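Local coordinates for protein beta-galactosidase (Bacillus circulans subsp. alkalophilus, PDB 3TTY) that hydrolyses terminal beta-galactosyl residues from galactosides, as a TIM-barrel glycoside hydrolase that binds galactose in its pocket and binds zinc, at residues 608-620 with 630-644. Sequence-based numbering, arbitrary orientation.
Sequences KPLLNTPDGVEVA and LFVMNHNAEEMTFDA
Glu618 rises from the sheet on the face it shares with Met633, and its carboxylate meets His635, whose NE2 donates to Glu618 OE1 at 2.9 Å in a nearly straight bond (167°), the oxygen in the imidazole plane. CG lies anti to the backbone N (chi1 171°) and the extended chain passes Met633, whose methyl CE rests 3.5 Å from Glu618 CD. Donors from His635, Gln333 and His337 would probably help stabilise this buried carboxylate.

Backbone bonds pair 617-620 antiparallel with 630-634, Glu618 facing Met633 and Ala620 facing Phe631. On the other face, branched Val617 divides its work: CG1 meets Val632 CG1 at 3.7 Å, while CG2 lies against Asn634 OD1 and Met640 CG.

Asn636 turns its ND2 to Asp615 O at 2.9 Å, in its own amide plane and on a carbonyl lone pair. The same nitrogen donates to Asn634 OD1 (2.7 Å), which takes Asn636 N from above its carbonyl plane, an Asx turn, while Asn634 ND2 donates to Glu638 O and Pro665 O. With an alanine at Asn634, Glu638 O would probably lose this donor and the Asn636 amide, left to Asp615 O, be less firmly fixed in rotation. Gly616 suits the type II turn: at its positive phi (88°) a CB would jam against Asp615 O, and it would also collide with Asn636 ND2.

The compact ring of Pro614 slides past flexible Met640 in the opposite direction, CB only 3.4 Å from CE, a tight fit. Leu611's forked end reaches two partners: CD2 touches Leu630 CD1 and meets the Phe642 ring obliquely, near CE2 (4.0 Å).

The hairpin forms one edge of the five-stranded antiparallel C-terminal sheet: strand 669-674 flanks 627-634, barrel helix 326-336 packs on Phe631, Met633 and His635, and strand 661-664 touches Val632, Met640 and Phe642.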
ATOM      1  N   LYS A 608       7.871 -45.360  12.170  1.00 32.57           N
ATOM      2  CA  LYS A 608       7.715 -45.701  10.760  1.00 31.47           C
ATOM      3  C   LYS A 608       6.482 -45.050  10.136  1.00 28.18           C
ATOM      4  O   LYS A 608       5.493 -44.808  10.821  1.00 26.64           O
ATOM      5  CB  LYS A 608       7.604 -47.224  10.616  1.00 29.88           C
ATOM      6  CG  LYS A 608       8.895 -47.979  10.923  1.00 37.89           C
ATOM      7  CD  LYS A 608       8.698 -49.487  10.812  1.00 47.80           C
ATOM      8  CE  LYS A 608      10.032 -50.233  10.897  1.00 53.81           C
ATOM      9  NZ  LYS A 608      10.841 -49.848  12.097  1.00 52.71           N
ATOM     10  N   PRO A 609       6.539 -44.772   8.826  1.00 27.60           N
ATOM     11  CA  PRO A 609       5.356 -44.312   8.095  1.00 28.78           C
ATOM     12  C   PRO A 609       4.143 -45.191   8.373  1.00 29.63           C
ATOM     13  O   PRO A 609       4.289 -46.394   8.579  1.00 28.26           O
ATOM     14  CB  PRO A 609       5.781 -44.459   6.630  1.00 25.34           C
ATOM     15  CG  PRO A 609       7.248 -44.193   6.666  1.00 24.67           C
ATOM     16  CD  PRO A 609       7.732 -44.825   7.956  1.00 27.97           C
ATOM     17  N   LEU A 610       2.963 -44.582   8.400  1.00 28.35           N
ATOM     18  CA  LEU A 610       1.718 -45.326   8.470  1.00 26.45           C
ATOM     19  C   LEU A 610       1.669 -46.269   7.279  1.00 29.48           C
ATOM     20  O   LEU A 610       1.344 -47.451   7.408  1.00 29.42           O
ATOM     21  CB  LEU A 610       0.537 -44.366   8.358  1.00 28.94           C
ATOM     22  CG  LEU A 610      -0.207 -43.867   9.594  1.00 28.07           C
ATOM     23  CD1 LEU A 610       0.473 -44.298  10.881  1.00 30.39           C
ATOM     24  CD2 LEU A 610      -0.354 -42.351   9.525  1.00 29.18           C
ATOM     25  N   LEU A 611       1.998 -45.708   6.121  1.00 24.26           N
ATOM     26  CA  LEU A 611       1.869 -46.356   4.831  1.00 28.46           C
ATOM     27  C   LEU A 611       2.819 -45.620   3.905  1.00 31.50           C
ATOM     28  O   LEU A 611       3.095 -44.439   4.117  1.00 32.44           O
ATOM     29  CB  LEU A 611       0.446 -46.163   4.318  1.00 25.67           C
ATOM     30  CG  LEU A 611      -0.391 -47.321   3.785  1.00 30.12           C
ATOM     31  CD1 LEU A 611      -0.229 -48.592   4.611  1.00 30.21           C
ATOM     32  CD2 LEU A 611      -1.841 -46.881   3.741  1.00 25.84           C
ATOM     33  N   ASN A 612       3.335 -46.306   2.890  1.00 31.37           N
ATOM     34  CA  ASN A 612       4.052 -45.632   1.815  1.00 33.35           C
ATOM     35  C   ASN A 612       3.090 -45.359   0.675  1.00 31.81           C
ATOM     36  O   ASN A 612       2.410 -46.271   0.218  1.00 36.52           O
ATOM     37  CB  ASN A 612       5.237 -46.467   1.330  1.00 33.15           C
ATOM     38  CG  ASN A 612       6.368 -46.499   2.335  1.00 44.95           C
ATOM     39  OD1 ASN A 612       7.141 -45.546   2.443  1.00 46.25           O
ATOM     40  ND2 ASN A 612       6.462 -47.591   3.091  1.00 41.44           N
ATOM     41  N   THR A 613       3.019 -44.107   0.231  1.00 29.27           N
ATOM     42  CA  THR A 613       2.080 -43.728  -0.820  1.00 30.38           C
ATOM     43  C   THR A 613       2.691 -42.707  -1.757  1.00 27.96           C
ATOM     44  O   THR A 613       3.678 -42.066  -1.423  1.00 28.27           O
ATOM     45  CB  THR A 613       0.773 -43.128  -0.250  1.00 29.84           C
ATOM     46  OG1 THR A 613       1.079 -41.934   0.477  1.00 31.67           O
ATOM     47  CG2 THR A 613       0.054 -44.121   0.659  1.00 26.59           C
ATOM     48  N   PRO A 614       2.101 -42.558  -2.948  1.00 30.65           N
ATOM     49  CA  PRO A 614       2.574 -41.593  -3.941  1.00 29.97           C
ATOM     50  C   PRO A 614       2.421 -40.172  -3.435  1.00 28.08           C
ATOM     51  O   PRO A 614       1.702 -39.944  -2.463  1.00 31.84           O
ATOM     52  CB  PRO A 614       1.638 -41.830  -5.133  1.00 29.25           C
ATOM     53  CG  PRO A 614       1.143 -43.224  -4.958  1.00 31.07           C
ATOM     54  CD  PRO A 614       1.022 -43.410  -3.474  1.00 30.64           C
ATOM     55  N   ASP A 615       3.086 -39.229  -4.097  1.00 27.62           N
ATOM     56  CA  ASP A 615       2.999 -37.827  -3.722  1.00 29.68           C
ATOM     57  C   ASP A 615       1.552 -37.359  -3.784  1.00 33.55           C
ATOM     58  O   ASP A 615       0.851 -37.613  -4.761  1.00 30.98           O
ATOM     59  CB  ASP A 615       3.867 -36.952  -4.636  1.00 32.18           C
ATOM     60  CG  ASP A 615       5.356 -37.221  -4.469  1.00 42.87           C
ATOM     61  OD1 ASP A 615       5.728 -37.973  -3.536  1.00 36.34           O
ATOM     62  OD2 ASP A 615       6.154 -36.674  -5.268  1.00 48.91           O
ATOM     63  N   GLY A 616       1.110 -36.681  -2.731  1.00 30.95           N
ATOM     64  CA  GLY A 616      -0.221 -36.111  -2.707  1.00 27.31           C
ATOM     65  C   GLY A 616      -1.272 -37.069  -2.193  1.00 26.07           C
ATOM     66  O   GLY A 616      -2.452 -36.755  -2.197  1.00 26.31           O
ATOM     67  N   VAL A 617      -0.845 -38.249  -1.764  1.00 25.31           N
ATOM     68  CA  VAL A 617      -1.769 -39.188  -1.158  1.00 26.60           C
ATOM     69  C   VAL A 617      -1.517 -39.176   0.339  1.00 26.93           C
ATOM     70  O   VAL A 617      -0.579 -39.797   0.838  1.00 25.12           O
ATOM     71  CB  VAL A 617      -1.611 -40.616  -1.719  1.00 28.81           C
ATOM     72  CG1 VAL A 617      -2.496 -41.600  -0.940  1.00 22.46           C
ATOM     73  CG2 VAL A 617      -1.938 -40.635  -3.206  1.00 30.39           C
ATOM     74  N   GLU A 618      -2.361 -38.451   1.051  1.00 23.64           N
ATOM     75  CA  GLU A 618      -2.164 -38.255   2.470  1.00 23.70           C
ATOM     76  C   GLU A 618      -2.687 -39.435   3.274  1.00 24.80           C
ATOM     77  O   GLU A 618      -3.786 -39.941   3.027  1.00 22.24           O
ATOM     78  CB  GLU A 618      -2.853 -36.966   2.906  1.00 22.30           C
ATOM     79  CG  GLU A 618      -2.897 -36.762   4.405  1.00 22.76           C
ATOM     80  CD  GLU A 618      -3.709 -35.545   4.777  1.00 22.91           C
ATOM     81  OE1 GLU A 618      -4.242 -34.886   3.858  1.00 23.18           O
ATOM     82  OE2 GLU A 618      -3.828 -35.261   5.983  1.00 23.72           O
ATOM     83  N   VAL A 619      -1.891 -39.883   4.236  1.00 21.20           N
ATOM     84  CA  VAL A 619      -2.367 -40.897   5.155  1.00 22.32           C
ATOM     85  C   VAL A 619      -2.268 -40.431   6.608  1.00 23.06           C
ATOM     86  O   VAL A 619      -1.227 -39.943   7.042  1.00 21.47           O
ATOM     87  CB  VAL A 619      -1.607 -42.216   4.977  1.00 21.57           C
ATOM     88  CG1 VAL A 619      -2.221 -43.291   5.859  1.00 20.47           C
ATOM     89  CG2 VAL A 619      -1.620 -42.639   3.514  1.00 24.11           C
ATOM     90  N   ALA A 620      -3.353 -40.591   7.356  1.00 20.12           N
ATOM     91  CA  ALA A 620      -3.360 -40.222   8.760  1.00 19.72           C
ATOM     92  C   ALA A 620      -4.158 -41.245   9.546  1.00 25.41           C
ATOM     93  O   ALA A 620      -5.017 -41.929   8.994  1.00 24.35           O
ATOM     94  CB  ALA A 620      -3.939 -38.827   8.945  1.00 22.91           C
ATOM     95  N   LEU A 630      -6.988 -46.012   9.112  1.00 28.06           N
ATOM     96  CA  LEU A 630      -6.102 -45.259   8.230  1.00 30.74           C
ATOM     97  C   LEU A 630      -6.924 -44.478   7.225  1.00 32.67           C
ATOM     98  O   LEU A 630      -7.573 -45.069   6.352  1.00 34.18           O
ATOM     99  CB  LEU A 630      -5.132 -46.167   7.481  1.00 24.78           C
ATOM    100  CG  LEU A 630      -4.090 -46.945   8.271  1.00 29.02           C
ATOM    101  CD1 LEU A 630      -2.982 -47.399   7.315  1.00 23.90           C
ATOM    102  CD2 LEU A 630      -3.533 -46.094   9.375  1.00 27.19           C
ATOM    103  N   PHE A 631      -6.897 -43.157   7.353  1.00 22.13           N
ATOM    104  CA  PHE A 631      -7.554 -42.284   6.401  1.00 23.72           C
ATOM    105  C   PHE A 631      -6.627 -42.046   5.220  1.00 26.06           C
ATOM    106  O   PHE A 631      -5.571 -41.428   5.359  1.00 30.19           O
ATOM    107  CB  PHE A 631      -7.953 -40.966   7.075  1.00 20.94           C
ATOM    108  CG  PHE A 631      -9.046 -41.123   8.104  1.00 23.55           C
ATOM    109  CD1 PHE A 631     -10.350 -40.730   7.823  1.00 20.74           C
ATOM    110  CD2 PHE A 631      -8.772 -41.675   9.346  1.00 21.91           C
ATOM    111  CE1 PHE A 631     -11.358 -40.891   8.757  1.00 19.29           C
ATOM    112  CE2 PHE A 631      -9.775 -41.830  10.292  1.00 24.98           C
ATOM    113  CZ  PHE A 631     -11.075 -41.438   9.996  1.00 24.81           C
ATOM    114  N   VAL A 632      -7.013 -42.559   4.056  1.00 24.98           N
ATOM    115  CA  VAL A 632      -6.212 -42.387   2.856  1.00 24.11           C
ATOM    116  C   VAL A 632      -6.905 -41.405   1.940  1.00 27.05           C
ATOM    117  O   VAL A 632      -8.073 -41.578   1.597  1.00 28.58           O
ATOM    118  CB  VAL A 632      -6.008 -43.697   2.102  1.00 27.40           C
ATOM    119  CG1 VAL A 632      -5.044 -43.485   0.943  1.00 22.55           C
ATOM    120  CG2 VAL A 632      -5.497 -44.766   3.047  1.00 30.42           C
ATOM    121  N   MET A 633      -6.175 -40.367   1.547  1.00 28.50           N
ATOM    122  CA  MET A 633      -6.782 -39.241   0.864  1.00 21.87           C
ATOM    123  C   MET A 633      -5.934 -38.823  -0.309  1.00 25.78           C
ATOM    124  O   MET A 633      -4.804 -38.370  -0.150  1.00 30.13           O
ATOM    125  CB  MET A 633      -7.020 -38.108   1.853  1.00 22.28           C
ATOM    126  CG  MET A 633      -7.954 -38.572   2.981  1.00 25.45           C
ATOM    127  SD  MET A 633      -7.921 -37.609   4.487  1.00 30.61           S
ATOM    128  CE  MET A 633      -6.256 -37.922   5.089  1.00 22.89           C
ATOM    129  N   ASN A 634      -6.487 -39.003  -1.499  1.00 24.40           N
ATOM    130  CA  ASN A 634      -5.768 -38.704  -2.719  1.00 29.97           C
ATOM    131  C   ASN A 634      -6.093 -37.314  -3.209  1.00 29.62           C
ATOM    132  O   ASN A 634      -7.150 -37.102  -3.781  1.00 29.45           O
ATOM    133  CB  ASN A 634      -6.122 -39.720  -3.804  1.00 26.76           C
ATOM    134  CG  ASN A 634      -5.374 -39.472  -5.090  1.00 32.78           C
ATOM    135  OD1 ASN A 634      -4.456 -38.643  -5.140  1.00 30.53           O
ATOM    136  ND2 ASN A 634      -5.753 -40.191  -6.147  1.00 31.30           N
ATOM    137  N   HIS A 635      -5.182 -36.373  -2.995  1.00 27.43           N
ATOM    138  CA  HIS A 635      -5.380 -34.997  -3.441  1.00 27.69           C
ATOM    139  C   HIS A 635      -5.134 -34.789  -4.941  1.00 29.89           C
ATOM    140  O   HIS A 635      -5.489 -33.744  -5.494  1.00 25.51           O
ATOM    141  CB  HIS A 635      -4.499 -34.046  -2.621  1.00 30.16           C
ATOM    142  CG  HIS A 635      -4.788 -34.076  -1.148  1.00 27.99           C
ATOM    143  ND1 HIS A 635      -5.856 -33.410  -0.588  1.00 26.14           N
ATOM    144  CD2 HIS A 635      -4.147 -34.687  -0.124  1.00 25.66           C
ATOM    145  CE1 HIS A 635      -5.864 -33.614   0.717  1.00 24.94           C
ATOM    146  NE2 HIS A 635      -4.838 -34.385   1.025  1.00 24.96           N
ATOM    147  N   ASN A 636      -4.527 -35.780  -5.594  1.00 30.67           N
ATOM    148  CA  ASN A 636      -4.239 -35.688  -7.029  1.00 30.74           C
ATOM    149  C   ASN A 636      -5.497 -35.749  -7.892  1.00 29.93           C
ATOM    150  O   ASN A 636      -6.490 -36.370  -7.512  1.00 29.60           O
ATOM    151  CB  ASN A 636      -3.279 -36.796  -7.468  1.00 26.44           C
ATOM    152  CG  ASN A 636      -2.008 -36.812  -6.664  1.00 28.80           C
ATOM    153  OD1 ASN A 636      -1.067 -36.075  -6.958  1.00 29.77           O
ATOM    154  ND2 ASN A 636      -1.962 -37.660  -5.646  1.00 29.32           N
ATOM    155  N   ALA A 637      -5.445 -35.108  -9.057  1.00 35.06           N
ATOM    156  CA  ALA A 637      -6.568 -35.136  -9.998  1.00 34.39           C
ATOM    157  C   ALA A 637      -6.566 -36.430 -10.815  1.00 33.87           C
ATOM    158  O   ALA A 637      -7.357 -36.592 -11.747  1.00 33.34           O
ATOM    159  CB  ALA A 637      -6.525 -33.917 -10.923  1.00 27.07           C
ATOM    160  N   GLU A 638      -5.674 -37.348 -10.452  1.00 31.44           N
ATOM    161  CA  GLU A 638      -5.523 -38.605 -11.173  1.00 38.30           C
ATOM    162  C   GLU A 638      -5.621 -39.782 -10.207  1.00 38.07           C
ATOM    163  O   GLU A 638      -5.272 -39.669  -9.030  1.00 33.57           O
ATOM    164  CB  GLU A 638      -4.174 -38.645 -11.907  1.00 42.88           C
ATOM    165  CG  GLU A 638      -3.879 -37.415 -12.791  1.00 43.91           C
ATOM    166  CD  GLU A 638      -2.906 -36.421 -12.144  1.00 55.30           C
ATOM    167  OE1 GLU A 638      -2.080 -36.839 -11.294  1.00 50.11           O
ATOM    168  OE2 GLU A 638      -2.965 -35.215 -12.491  1.00 51.48           O
ATOM    169  N   GLU A 639      -6.116 -40.907 -10.709  1.00 33.90           N
ATOM    170  CA  GLU A 639      -6.112 -42.164  -9.965  1.00 37.01           C
ATOM    171  C   GLU A 639      -4.694 -42.530  -9.516  1.00 36.71           C
ATOM    172  O   GLU A 639      -3.720 -42.284 -10.234  1.00 36.75           O
ATOM    173  CB  GLU A 639      -6.670 -43.273 -10.855  1.00 37.79           C
ATOM    174  CG  GLU A 639      -6.914 -44.589 -10.157  1.00 40.28           C
ATOM    175  CD  GLU A 639      -7.450 -45.641 -11.113  1.00 55.89           C
ATOM    176  OE1 GLU A 639      -8.670 -45.936 -11.065  1.00 52.13           O
ATOM    177  OE2 GLU A 639      -6.644 -46.164 -11.920  1.00 48.36           O
ATOM    178  N   MET A 640      -4.578 -43.135  -8.338  1.00 33.50           N
ATOM    179  CA  MET A 640      -3.270 -43.439  -7.771  1.00 33.59           C
ATOM    180  C   MET A 640      -3.267 -44.828  -7.145  1.00 33.32           C
ATOM    181  O   MET A 640      -4.298 -45.294  -6.658  1.00 34.71           O
ATOM    182  CB  MET A 640      -2.903 -42.385  -6.720  1.00 32.44           C
ATOM    183  CG  MET A 640      -1.483 -41.856  -6.817  1.00 31.68           C
ATOM    184  SD  MET A 640      -1.203 -40.754  -8.204  1.00 36.35           S
ATOM    185  CE  MET A 640       0.546 -40.420  -8.021  1.00 48.71           C
ATOM    186  N   THR A 641      -2.111 -45.487  -7.151  1.00 31.26           N
ATOM    187  CA  THR A 641      -1.998 -46.827  -6.570  1.00 32.17           C
ATOM    188  C   THR A 641      -0.935 -46.901  -5.473  1.00 29.71           C
ATOM    189  O   THR A 641       0.053 -46.175  -5.494  1.00 32.75           O
ATOM    190  CB  THR A 641      -1.728 -47.915  -7.651  1.00 38.70           C
ATOM    191  OG1 THR A 641      -0.374 -47.829  -8.105  1.00 41.55           O
ATOM    192  CG2 THR A 641      -2.651 -47.724  -8.844  1.00 40.52           C
ATOM    193  N   PHE A 642      -1.148 -47.779  -4.503  1.00 33.42           N
ATOM    194  CA  PHE A 642      -0.237 -47.878  -3.377  1.00 36.50           C
ATOM    195  C   PHE A 642      -0.357 -49.240  -2.725  1.00 39.62           C
ATOM    196  O   PHE A 642      -1.405 -49.881  -2.800  1.00 33.24           O
ATOM    197  CB  PHE A 642      -0.546 -46.783  -2.342  1.00 37.05           C
ATOM    198  CG  PHE A 642      -1.907 -46.918  -1.695  1.00 32.52           C
ATOM    199  CD1 PHE A 642      -3.037 -46.379  -2.298  1.00 31.12           C
ATOM    200  CD2 PHE A 642      -2.056 -47.584  -0.485  1.00 30.24           C
ATOM    201  CE1 PHE A 642      -4.292 -46.504  -1.703  1.00 31.60           C
ATOM    202  CE2 PHE A 642      -3.311 -47.705   0.124  1.00 27.11           C
ATOM    203  CZ  PHE A 642      -4.427 -47.166  -0.487  1.00 28.31           C
ATOM    204  N   ASP A 643       0.721 -49.676  -2.081  1.00 42.65           N
ATOM    205  CA  ASP A 643       0.694 -50.909  -1.314  1.00 38.55           C
ATOM    206  C   ASP A 643      -0.022 -50.623  -0.003  1.00 42.04           C
ATOM    207  O   ASP A 643       0.408 -49.774   0.780  1.00 44.32           O
ATOM    208  CB  ASP A 643       2.117 -51.430  -1.079  1.00 38.90           C
ATOM    209  CG  ASP A 643       2.150 -52.760  -0.334  1.00 44.90           C
ATOM    210  OD1 ASP A 643       1.096 -53.413  -0.171  1.00 43.31           O
ATOM    211  OD2 ASP A 643       3.254 -53.162   0.086  1.00 58.01           O
ATOM    212  N   ALA A 644      -1.128 -51.318   0.225  1.00 40.90           N
ATOM    213  CA  ALA A 644      -1.947 -51.054   1.391  1.00 37.04           C
ATOM    214  C   ALA A 644      -1.522 -51.939   2.546  1.00 41.38           C
ATOM    215  O   ALA A 644      -2.137 -51.922   3.612  1.00 46.24           O
ATOM    216  CB  ALA A 644      -3.419 -51.267   1.064  1.00 31.93           C
TER
HETATM  217  O   HOH W   1       2.820 -48.077  -1.576  1.00 37.12           O